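Local structure of enoyl-CoA hydratase, EchA12_1 (Mycobacterium marinum M, 3QRE) at residues 32-35 with 41-44; 48-51 with 56-59; 74-79 with 239-244; 154-159 with 226-231. The protein probably acts on the coenzyme A thioesters of fatty acid metabolism, adding water across the double bond of an enoyl-CoA. One frame throughout, in Å; residues are numbered along the deposited sequence.

Contact 1 (32-35 with 41-44)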
loop_
_atom_site.group_PDB
_atom_site.type_symbol
_atom_site.label_atom_id
_atom_site.label_comp_id
_atom_site.label_asym_id
_atom_site.label_seq_id
_atom_site.Cartn_x
_atom_site.Cartn_y
_atom_site.Cartn_z
ATOM N N LEU A 32 5.227 -33.163 5.651
ATOM C CA LEU A 32 5.317 -34.019 4.467
ATOM C C LEU A 32 5.924 -33.289 3.274
ATOM O O LEU A 32 5.733 -32.071 3.094
ATOM C CB LEU A 32 3.937 -34.547 4.075
ATOM C CG LEU A 32 3.126 -35.210 5.186
ATOM C CD1 LEU A 32 1.702 -35.455 4.714
ATOM C CD2 LEU A 32 3.808 -36.518 5.651
ATOM N N TYR A 33 6.638 -34.053 2.448
ATOM C CA TYR A 33 7.295 -33.526 1.275
ATOM C C TYR A 33 6.942 -34.334 0.009
ATOM O O TYR A 33 7.110 -35.547 -0.045
ATOM C CB TYR A 33 8.799 -33.527 1.511
ATOM C CG TYR A 33 9.607 -32.960 0.372
ATOM C CD1 TYR A 33 10.107 -31.665 0.445
ATOM C CD2 TYR A 33 9.885 -33.723 -0.782
ATOM C CE1 TYR A 33 10.866 -31.117 -0.588
ATOM C CE2 TYR A 33 10.639 -33.179 -1.836
ATOM C CZ TYR A 33 11.125 -31.861 -1.724
ATOM O OH TYR A 33 11.884 -31.276 -2.712
ATOM N N GLU A 34 6.490 -33.641 -1.025
ATOM C CA GLU A 34 6.116 -34.293 -2.268
ATOM C C GLU A 34 6.485 -33.427 -3.474
ATOM O O GLU A 34 6.246 -32.220 -3.476
ATOM C CB GLU A 34 4.619 -34.604 -2.246
ATOM C CG GLU A 34 4.038 -35.096 -3.556
ATOM C CD GLU A 34 2.514 -35.215 -3.513
ATOM O OE1 GLU A 34 1.928 -35.293 -2.400
ATOM O OE2 GLU A 34 1.901 -35.228 -4.605
ATOM N N ALA A 35 7.071 -34.050 -4.492
ATOM C CA ALA A 35 7.449 -33.346 -5.721
ATOM C C ALA A 35 6.558 -33.736 -6.920
ATOM O O ALA A 35 6.412 -34.925 -7.224
ATOM C CB ALA A 35 8.918 -33.613 -6.022
ATOM N N ALA A 41 7.654 -28.539 -5.407
ATOM C CA ALA A 41 7.731 -29.170 -4.092
ATOM C C ALA A 41 6.532 -28.766 -3.214
ATOM O O ALA A 41 6.348 -27.584 -2.894
ATOM C CB ALA A 41 9.048 -28.788 -3.395
ATOM N N ILE A 42 5.726 -29.750 -2.822
ATOM C CA ILE A 42 4.585 -29.525 -1.938
ATOM C C ILE A 42 4.971 -29.877 -0.504
ATOM O O ILE A 42 5.337 -31.025 -0.198
ATOM C CB ILE A 42 3.341 -30.337 -2.370
ATOM C CG1 ILE A 42 2.995 -30.024 -3.832
ATOM C CG2 ILE A 42 2.155 -30.064 -1.411
ATOM C CD1 ILE A 42 1.884 -30.891 -4.417
ATOM N N ILE A 43 4.898 -28.870 0.364
ATOM C CA ILE A 43 5.292 -28.993 1.747
ATOM C C ILE A 43 4.026 -28.831 2.575
ATOM O O ILE A 43 3.300 -27.821 2.463
ATOM C CB ILE A 43 6.369 -27.942 2.091
ATOM C CG1 ILE A 43 7.597 -28.161 1.187
ATOM C CG2 ILE A 43 6.721 -27.950 3.590
ATOM C CD1 ILE A 43 8.783 -27.236 1.500
ATOM N N THR A 44 3.757 -29.843 3.394
ATOM C CA THR A 44 2.497 -29.954 4.112
ATOM C C THR A 44 2.729 -30.092 5.610
ATOM O O THR A 44 3.358 -31.069 6.057
ATOM C CB THR A 44 1.657 -31.154 3.570
ATOM O OG1 THR A 44 1.519 -31.027 2.146
ATOM C CG2 THR A 44 0.251 -31.227 4.225
#

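Contact 2 (48-51 with 56-59)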
loop_
_atom_site.group_PDB
_atom_site.type_symbol
_atom_site.label_atom_id
_atom_site.label_comp_id
_atom_site.label_asym_id
_atom_site.label_seq_id
_atom_site.Cartn_x
_atom_site.Cartn_y
_atom_site.Cartn_z
ATOM N N ALA A 48 -2.432 -32.091 12.074
ATOM C CA ALA A 48 -3.810 -31.601 11.967
ATOM C C ALA A 48 -4.553 -31.595 13.298
ATOM O O ALA A 48 -5.299 -30.646 13.561
ATOM C CB ALA A 48 -4.594 -32.373 10.917
ATOM N N ASP A 49 -4.331 -32.616 14.140
ATOM C CA ASP A 49 -4.974 -32.694 15.469
ATOM C C ASP A 49 -4.838 -31.391 16.274
ATOM O O ASP A 49 -5.743 -31.053 17.037
ATOM C CB ASP A 49 -4.481 -33.896 16.296
ATOM N N ARG A 50 -3.741 -30.648 16.108
ATOM C CA ARG A 50 -3.607 -29.357 16.822
ATOM C C ARG A 50 -3.665 -28.139 15.885
ATOM O O ARG A 50 -3.042 -27.110 16.147
ATOM C CB ARG A 50 -2.346 -29.322 17.702
ATOM C CG ARG A 50 -1.070 -29.761 16.982
ATOM C CD ARG A 50 0.155 -29.020 17.489
ATOM N NE ARG A 50 1.371 -29.562 16.875
ATOM C CZ ARG A 50 2.573 -28.992 16.919
ATOM N NH1 ARG A 50 2.748 -27.834 17.539
ATOM N NH2 ARG A 50 3.605 -29.576 16.334
ATOM N N LEU A 51 -4.428 -28.265 14.801
ATOM C CA LEU A 51 -4.470 -27.253 13.733
ATOM C C LEU A 51 -3.070 -26.752 13.334
ATOM O O LEU A 51 -2.863 -25.568 13.082
ATOM C CB LEU A 51 -5.408 -26.083 14.089
ATOM C CG LEU A 51 -6.880 -26.386 14.387
ATOM C CD1 LEU A 51 -7.609 -25.130 14.843
ATOM C CD2 LEU A 51 -7.605 -27.033 13.211
ATOM N N PRO A 56 8.554 -27.303 17.715
ATOM C CA PRO A 56 9.899 -27.652 17.279
ATOM C C PRO A 56 9.912 -28.772 16.252
ATOM O O PRO A 56 10.763 -28.760 15.363
ATOM C CB PRO A 56 10.599 -28.078 18.578
ATOM C CG PRO A 56 9.523 -28.311 19.554
ATOM C CD PRO A 56 8.408 -27.411 19.179
ATOM N N ASP A 57 8.979 -29.713 16.368
ATOM C CA ASP A 57 8.820 -30.769 15.356
ATOM C C ASP A 57 8.457 -30.174 13.995
ATOM O O ASP A 57 9.023 -30.550 12.967
ATOM C CB ASP A 57 7.792 -31.851 15.775
ATOM C CG ASP A 57 6.390 -31.272 16.099
ATOM O OD1 ASP A 57 5.399 -32.034 16.083
ATOM O OD2 ASP A 57 6.273 -30.063 16.398
ATOM N N LEU A 58 7.522 -29.232 14.018
ATOM C CA LEU A 58 7.017 -28.600 12.816
ATOM C C LEU A 58 8.085 -27.711 12.192
ATOM O O LEU A 58 8.248 -27.710 10.982
ATOM C CB LEU A 58 5.772 -27.791 13.134
ATOM C CG LEU A 58 4.811 -27.772 11.951
ATOM C CD1 LEU A 58 4.097 -29.147 11.815
ATOM C CD2 LEU A 58 3.824 -26.648 12.114
ATOM N N ALA A 59 8.821 -26.992 13.037
ATOM C CA ALA A 59 9.917 -26.160 12.602
ATOM C C ALA A 59 10.993 -26.979 11.894
ATOM O O ALA A 59 11.318 -26.691 10.721
ATOM C CB ALA A 59 10.514 -25.355 13.780
#

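Contact 3 (74-79 with 239-244)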
loop_
_atom_site.group_PDB
_atom_site.type_symbol
_atom_site.label_atom_id
_atom_site.label_comp_id
_atom_site.label_asym_id
_atom_site.label_seq_id
_atom_site.Cartn_x
_atom_site.Cartn_y
_atom_site.Cartn_z
ATOM N N GLY A 74 16.002 -29.935 -9.702
ATOM C CA GLY A 74 14.750 -30.333 -10.341
ATOM C C GLY A 74 13.540 -29.574 -9.806
ATOM O O GLY A 74 12.492 -29.554 -10.456
ATOM N N ILE A 75 13.675 -28.957 -8.620
ATOM C CA ILE A 75 12.585 -28.179 -8.016
ATOM C C ILE A 75 12.654 -26.709 -8.439
ATOM O O ILE A 75 13.663 -26.027 -8.236
ATOM C CB ILE A 75 12.561 -28.263 -6.462
ATOM C CG1 ILE A 75 12.324 -29.710 -5.977
ATOM C CG2 ILE A 75 11.492 -27.295 -5.870
ATOM C CD1 ILE A 75 10.966 -30.353 -6.430
ATOM N N ARG A 76 11.560 -26.244 -9.025
ATOM C CA ARG A 76 11.431 -24.871 -9.488
ATOM C C ARG A 76 10.645 -23.980 -8.520
ATOM O O ARG A 76 11.013 -22.823 -8.300
ATOM C CB ARG A 76 10.756 -24.856 -10.854
ATOM C CG ARG A 76 11.494 -25.687 -11.931
ATOM C CD ARG A 76 12.786 -25.004 -12.296
ATOM N NE ARG A 76 12.620 -23.549 -12.170
ATOM C CZ ARG A 76 12.055 -22.758 -13.089
ATOM N NH1 ARG A 76 11.607 -23.264 -14.240
ATOM N NH2 ARG A 76 11.940 -21.449 -12.852
ATOM N N VAL A 77 9.555 -24.507 -7.966
ATOM C CA VAL A 77 8.673 -23.716 -7.113
ATOM C C VAL A 77 8.228 -24.561 -5.914
ATOM O O VAL A 77 8.110 -25.805 -6.015
ATOM C CB VAL A 77 7.440 -23.199 -7.891
ATOM C CG1 VAL A 77 6.625 -22.218 -7.047
ATOM C CG2 VAL A 77 7.856 -22.524 -9.182
ATOM N N ILE A 78 7.986 -23.877 -4.797
ATOM C CA ILE A 78 7.527 -24.498 -3.554
ATOM C C ILE A 78 6.080 -24.111 -3.235
ATOM O O ILE A 78 5.710 -22.933 -3.300
ATOM C CB ILE A 78 8.413 -24.086 -2.346
ATOM C CG1 ILE A 78 9.877 -24.507 -2.560
ATOM C CG2 ILE A 78 7.856 -24.680 -1.047
ATOM C CD1 ILE A 78 10.894 -23.818 -1.597
ATOM N N VAL A 79 5.263 -25.102 -2.898
ATOM C CA VAL A 79 3.898 -24.842 -2.399
ATOM C C VAL A 79 3.831 -25.276 -0.935
ATOM O O VAL A 79 4.286 -26.365 -0.585
ATOM C CB VAL A 79 2.796 -25.489 -3.290
ATOM C CG1 VAL A 79 1.430 -25.443 -2.634
ATOM C CG2 VAL A 79 2.716 -24.742 -4.624
ATOM N N SER A 239 17.092 -18.675 -12.603
ATOM C CA SER A 239 17.889 -17.507 -12.256
ATOM C C SER A 239 17.067 -16.227 -12.386
ATOM O O SER A 239 17.357 -15.213 -11.741
ATOM C CB SER A 239 19.189 -17.453 -13.075
ATOM O OG SER A 239 18.931 -17.327 -14.458
ATOM N N SER A 240 16.012 -16.275 -13.186
ATOM C CA SER A 240 15.098 -15.131 -13.261
ATOM C C SER A 240 14.247 -14.993 -12.010
ATOM O O SER A 240 14.044 -13.883 -11.531
ATOM C CB SER A 240 14.218 -15.179 -14.510
ATOM O OG SER A 240 14.856 -14.485 -15.566
ATOM N N MET A 241 13.743 -16.114 -11.488
ATOM C CA MET A 241 13.030 -16.092 -10.201
ATOM C C MET A 241 13.934 -15.565 -9.062
ATOM O O MET A 241 13.512 -14.725 -8.277
ATOM C CB MET A 241 12.513 -17.490 -9.858
ATOM C CG MET A 241 11.331 -17.962 -10.676
ATOM S SD MET A 241 10.883 -19.674 -10.324
ATOM C CE MET A 241 9.378 -19.761 -11.262
ATOM N N ALA A 242 15.182 -16.038 -8.999
ATOM C CA ALA A 242 16.120 -15.667 -7.924
ATOM C C ALA A 242 16.383 -14.182 -7.954
ATOM O O ALA A 242 16.463 -13.541 -6.909
ATOM C CB ALA A 242 17.452 -16.411 -8.073
ATOM N N VAL A 243 16.508 -13.660 -9.172
ATOM C CA VAL A 243 16.774 -12.257 -9.420
ATOM C C VAL A 243 15.590 -11.416 -8.986
ATOM O O VAL A 243 15.749 -10.380 -8.293
ATOM C CB VAL A 243 17.073 -12.043 -10.932
ATOM C CG1 VAL A 243 16.747 -10.655 -11.382
ATOM C CG2 VAL A 243 18.512 -12.366 -11.195
ATOM N N ILE A 244 14.403 -11.877 -9.373
ATOM C CA ILE A 244 13.172 -11.192 -9.001
ATOM C C ILE A 244 13.055 -11.084 -7.473
ATOM O O ILE A 244 12.850 -9.979 -6.952
ATOM C CB ILE A 244 11.933 -11.853 -9.664
ATOM C CG1 ILE A 244 11.926 -11.517 -11.161
ATOM C CG2 ILE A 244 10.623 -11.413 -8.978
ATOM C CD1 ILE A 244 11.071 -12.443 -12.019
#

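Contact 4 (154-159 with 226-231)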
loop_
_atom_site.group_PDB
_atom_site.type_symbol
_atom_site.label_atom_id
_atom_site.label_comp_id
_atom_site.label_asym_id
_atom_site.label_seq_id
_atom_site.Cartn_x
_atom_site.Cartn_y
_atom_site.Cartn_z
ATOM N N VAL A 154 3.657 -15.572 -2.505
ATOM C CA VAL A 154 2.271 -15.438 -2.974
ATOM C C VAL A 154 1.365 -16.301 -2.121
ATOM O O VAL A 154 1.742 -17.427 -1.742
ATOM C CB VAL A 154 2.128 -15.818 -4.475
ATOM C CG1 VAL A 154 0.718 -15.593 -4.952
ATOM C CG2 VAL A 154 3.098 -15.000 -5.343
ATOM N N ARG A 155 0.184 -15.760 -1.804
ATOM C CA ARG A 155 -0.806 -16.449 -0.978
ATOM C C ARG A 155 -2.169 -16.646 -1.677
ATOM O O ARG A 155 -2.774 -15.692 -2.192
ATOM C CB ARG A 155 -1.015 -15.687 0.331
ATOM C CG ARG A 155 0.146 -15.791 1.349
ATOM C CD ARG A 155 0.149 -14.588 2.323
ATOM N NE ARG A 155 0.457 -13.325 1.629
ATOM C CZ ARG A 155 1.659 -13.004 1.159
ATOM N NH1 ARG A 155 2.701 -13.815 1.332
ATOM N NH2 ARG A 155 1.830 -11.868 0.526
ATOM N N PHE A 156 -2.649 -17.892 -1.666
ATOM C CA PHE A 156 -4.028 -18.211 -1.999
ATOM C C PHE A 156 -4.715 -18.636 -0.721
ATOM O O PHE A 156 -4.084 -19.237 0.157
ATOM C CB PHE A 156 -4.104 -19.328 -3.031
ATOM C CG PHE A 156 -3.644 -18.910 -4.390
ATOM C CD1 PHE A 156 -4.531 -18.335 -5.281
ATOM C CD2 PHE A 156 -2.313 -19.059 -4.761
ATOM C CE1 PHE A 156 -4.117 -17.930 -6.540
ATOM C CE2 PHE A 156 -1.863 -18.648 -6.036
ATOM C CZ PHE A 156 -2.773 -18.078 -6.928
ATOM N N ALA A 157 -5.996 -18.309 -0.597
ATOM C CA ALA A 157 -6.727 -18.681 0.591
ATOM C C ALA A 157 -8.060 -19.313 0.226
ATOM O O ALA A 157 -8.713 -18.896 -0.746
ATOM C CB ALA A 157 -6.939 -17.480 1.464
ATOM N N ALA A 158 -8.453 -20.311 1.014
ATOM C CA ALA A 158 -9.776 -20.895 0.912
ATOM C C ALA A 158 -10.800 -19.913 1.455
ATOM O O ALA A 158 -10.551 -19.260 2.477
ATOM C CB ALA A 158 -9.834 -22.215 1.683
ATOM N N ALA A 159 -11.945 -19.821 0.773
ATOM C CA ALA A 159 -13.111 -19.085 1.243
ATOM C C ALA A 159 -13.481 -19.458 2.681
ATOM O O ALA A 159 -13.487 -20.628 3.037
ATOM C CB ALA A 159 -14.324 -19.310 0.277
ATOM N N LEU A 226 -1.311 -24.950 -7.335
ATOM C CA LEU A 226 -0.433 -25.748 -8.216
ATOM C C LEU A 226 -0.438 -25.303 -9.670
ATOM O O LEU A 226 0.580 -25.415 -10.343
ATOM C CB LEU A 226 -0.768 -27.241 -8.159
ATOM C CG LEU A 226 -0.573 -27.871 -6.797
ATOM C CD1 LEU A 226 -1.308 -29.231 -6.770
ATOM C CD2 LEU A 226 0.915 -27.986 -6.445
ATOM N N GLU A 227 -1.588 -24.846 -10.160
ATOM C CA GLU A 227 -1.709 -24.333 -11.532
ATOM C C GLU A 227 -0.773 -23.132 -11.652
ATOM O O GLU A 227 0.147 -23.117 -12.470
ATOM C CB GLU A 227 -3.162 -23.925 -11.828
ATOM C CG GLU A 227 -3.406 -23.264 -13.200
ATOM C CD GLU A 227 -4.788 -22.572 -13.321
ATOM O OE1 GLU A 227 -5.403 -22.218 -12.294
ATOM O OE2 GLU A 227 -5.259 -22.374 -14.462
ATOM N N TYR A 228 -1.002 -22.157 -10.777
ATOM C CA TYR A 228 -0.197 -20.937 -10.684
ATOM C C TYR A 228 1.297 -21.227 -10.562
ATOM O O TYR A 228 2.097 -20.639 -11.278
ATOM C CB TYR A 228 -0.704 -20.066 -9.522
ATOM C CG TYR A 228 0.002 -18.739 -9.410
ATOM C CD1 TYR A 228 -0.340 -17.683 -10.233
ATOM C CD2 TYR A 228 1.028 -18.556 -8.482
ATOM C CE1 TYR A 228 0.311 -16.475 -10.138
ATOM C CE2 TYR A 228 1.674 -17.363 -8.370
ATOM C CZ TYR A 228 1.322 -16.319 -9.200
ATOM O OH TYR A 228 1.990 -15.124 -9.088
ATOM N N ALA A 229 1.654 -22.161 -9.679
ATOM C CA ALA A 229 3.059 -22.565 -9.455
ATOM C C ALA A 229 3.765 -23.186 -10.677
ATOM O O ALA A 229 4.919 -22.857 -10.967
ATOM C CB ALA A 229 3.169 -23.478 -8.260
ATOM N N GLU A 230 3.097 -24.091 -11.380
ATOM C CA GLU A 230 3.647 -24.614 -12.635
ATOM C C GLU A 230 3.604 -23.572 -13.754
ATOM O O GLU A 230 4.489 -23.551 -14.605
ATOM C CB GLU A 230 2.973 -25.938 -13.035
ATOM C CG GLU A 230 3.743 -27.180 -12.499
ATOM C CD GLU A 230 2.870 -28.421 -12.365
ATOM O OE1 GLU A 230 2.836 -29.036 -11.256
ATOM O OE2 GLU A 230 2.220 -28.781 -13.385
ATOM N N ASP A 231 2.589 -22.703 -13.732
ATOM C CA ASP A 231 2.536 -21.542 -14.628
ATOM C C ASP A 231 3.801 -20.688 -14.510
ATOM O O ASP A 231 4.448 -20.428 -15.529
ATOM C CB ASP A 231 1.291 -20.675 -14.379
ATOM C CG ASP A 231 0.091 -21.088 -15.234
ATOM O OD1 ASP A 231 0.033 -22.241 -15.749
ATOM O OD2 ASP A 231 -0.816 -20.244 -15.397
#

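Contact 1 (32-35 with 41-44)
Tyr33 lays its ring diagonally past Ile43 toward Ala41 in the beta hairpin that opens the crotonase-fold sheet, strand 32-35 being the outermost strand of the sheet within this chain and 41-44 its antiparallel neighbour. The ring gets there because CG stands anti to the backbone N (chi1 -178°). Its far end then meets the small Ala41, OH lying 3.8 Å from CB, while nearer the backbone Tyr33 CD1 passes Ile43 CG1 more loosely at 4.4 Å. Both approaches are oblique to the ring. A methyl suits position 41, leaving room for the phenol end, and this face of the hairpin rests on helix 56-71, where Tyr33 touches Arg68 and Ile43 touches Ala65 and Ile66.

The other face carries Leu32 beside Thr44 and Glu34 beside Ile42. Leu32 and Thr44 meet at their roots, CB to CB 4.1 Å, as side chains of an antiparallel hydrogen-bonded pair. Glu34 runs out extended and keeps its carboxylate at the exposed surface, with OE2 only grazing Ile42 CD1 at 4.3 Å. Branched Ile42 suits a strand, and it also packs on Met222 and Leu226 of helix 221-235.

Four backbone bonds fix the register. Leu32 N reaches Thr44 O at 2.8 Å, and Thr44 N returns to Leu32 O at 3.0 Å. Glu34 and Ile42 exchange a second pair, in which Ile42 N meets Glu34 O at 2.6 Å, almost straight (173° at the hydrogen) and with the donor nearly in line with the C=O bond.

Contact 2 (48-51 with 56-59)
Arg50 stretches across to Asp57 and closes the strand-loop-helix connection of the crotonase fold, where the chain leaves strand 40-45 and enters the first turn of helix 56-71. In relatives this connection borders the coenzyme A site.

The close part of the contact is one nitrogen and one carboxylate. The two side chains come from opposite directions, and Arg50 NH2 meets Asp57 OD2 at 2.7 Å, with the oxygen at the edge of the guanidinium, near its plane. OD1 of Asp57 is also near the same NH2, at 3.1 Å, and the two flat groups lie only 17° apart. The salt bridge is short but the hydrogen bond in it is bent and weak (127° at the hydrogen). Asp57 has CG set between the backbone N and the carbonyl carbon (chi1 57°), which folds the carboxylate back over the helix start; a negative group here should be favoured by the helix end. Arg47 makes a second salt bridge, to OD1, so the charge is shared between two arginines.

The loose side is the aliphatic part of Arg50, partly exposed and touching nothing of 56-59; a long flexible chain suits this link from loop to helix. Just 98 Å² is buried in all. NH2 passes Leu58 4.3 Å from its CB, while NH1 bonds weakly to Trp54 O. On the helix side, Asp57 OD2 also receives a weak hydrogen bond from Leu58 N, at 2.8 Å.

Contact 3 (74-79 with 239-244)
The chain entering strand 77-82 passes helix 238-249 at some distance, Arg76 and Met241 being closest with their CA atoms 9.0 Å apart, and mainly side chains bridge the gap, Met241 reaching as far as the Arg76 backbone. Its chain is extended beyond CG (chi2 174°, chi3 172°), an unbranched rod that suits a gap of this depth, and it meets both partners at about a right angle. At its end the methyl CE lies against Val77 CG2 at 3.8 Å, a purely apolar touch. The sulfur SD lies 3.3 Å from Arg76 NH2, approaching the guanidinium obliquely, and CE is 3.5 Å from the same nitrogen.

In this crotonase fold helices 221-235 and 238-249, the last two of the ordered chain, follow one another, and Arg76 works at the joint between them: NH2 is hydrogen-bonded to Cys236 O, and NH1 makes a weak bond to Ala233 O. Bends at chi2 and chi3 fold the arginine toward these carbonyls, which accept its N-H groups while the methionine crosses it. Val77, beta-branched as suits a strand, also packs on Ala229 and Ile232. Met241 also packs on Leu196 of the second subunit, and its SD lies 3.7 Å from Arg76 O.

Contact 4 (154-159 with 226-231)
Phe156 and Tyr228 join the central sheet of the crotonase fold to helix 221-235 through a T-shaped aromatic pair. Phe156 turns its edge to the face of Tyr228, with ring centroids 5.4 Å apart and planes at 67°. The leading atom is Phe156 CZ, 3.8 Å from Tyr228 CG; beside it Phe156 CE2 comes equally near Tyr228 CD2, at 3.8 Å. The edge thus meets the tyrosine face near its CB end rather than over its centre, and weakly positive C-H groups against an electron-rich pi face make a favourable pairing. The tyrosine ring has CG anti to the backbone N (chi1 -176°), which continues the direction of CB toward strand 154-158.

Aliphatic contacts come from Val154, two residues earlier and on the same side of the strand as Phe156. Val154 and Tyr228 approach from opposite directions, and both branches of the valine are used, CG1 lying 4.0 Å from Tyr228 CE2. This compact beta-branched side chain fits between strand and ring, which Lys213 also touches.

No hydrogen bond crosses between the two segments. The one polar atom of the buried tyrosine side chain finds its partner in the next molecule of the trimer: its OH is hydrogen-bonded to OD1 of Asp193 of the second subunit. Within the chain, that same Tyr228 OH lies 3.9 Å from Val154 CG2.

Contacts 1, 3 and 4 reach one sheet. Strand 41-44 runs from contact 1 directly beside strand 77-79 of contact 3, with Ala41 O probably hydrogen-bonded to Val79 N at 2.7 Å. Helix 221-235 lies over the sheet: Ile42 CD1 of contact 1 is 3.7 Å from Leu226 CD2 of contact 4, and Val77 CG2 of contact 3 is 3.5 Å from Ala229 O. Contacts 3 and 4 both also touch the second subunit. Contact 2 follows contact 1 along the chain, their centres 15 Å apart, and its nearest atoms are about 12 Å from contact 3. A potassium ion lies about 9 Å from the Arg76 side chain.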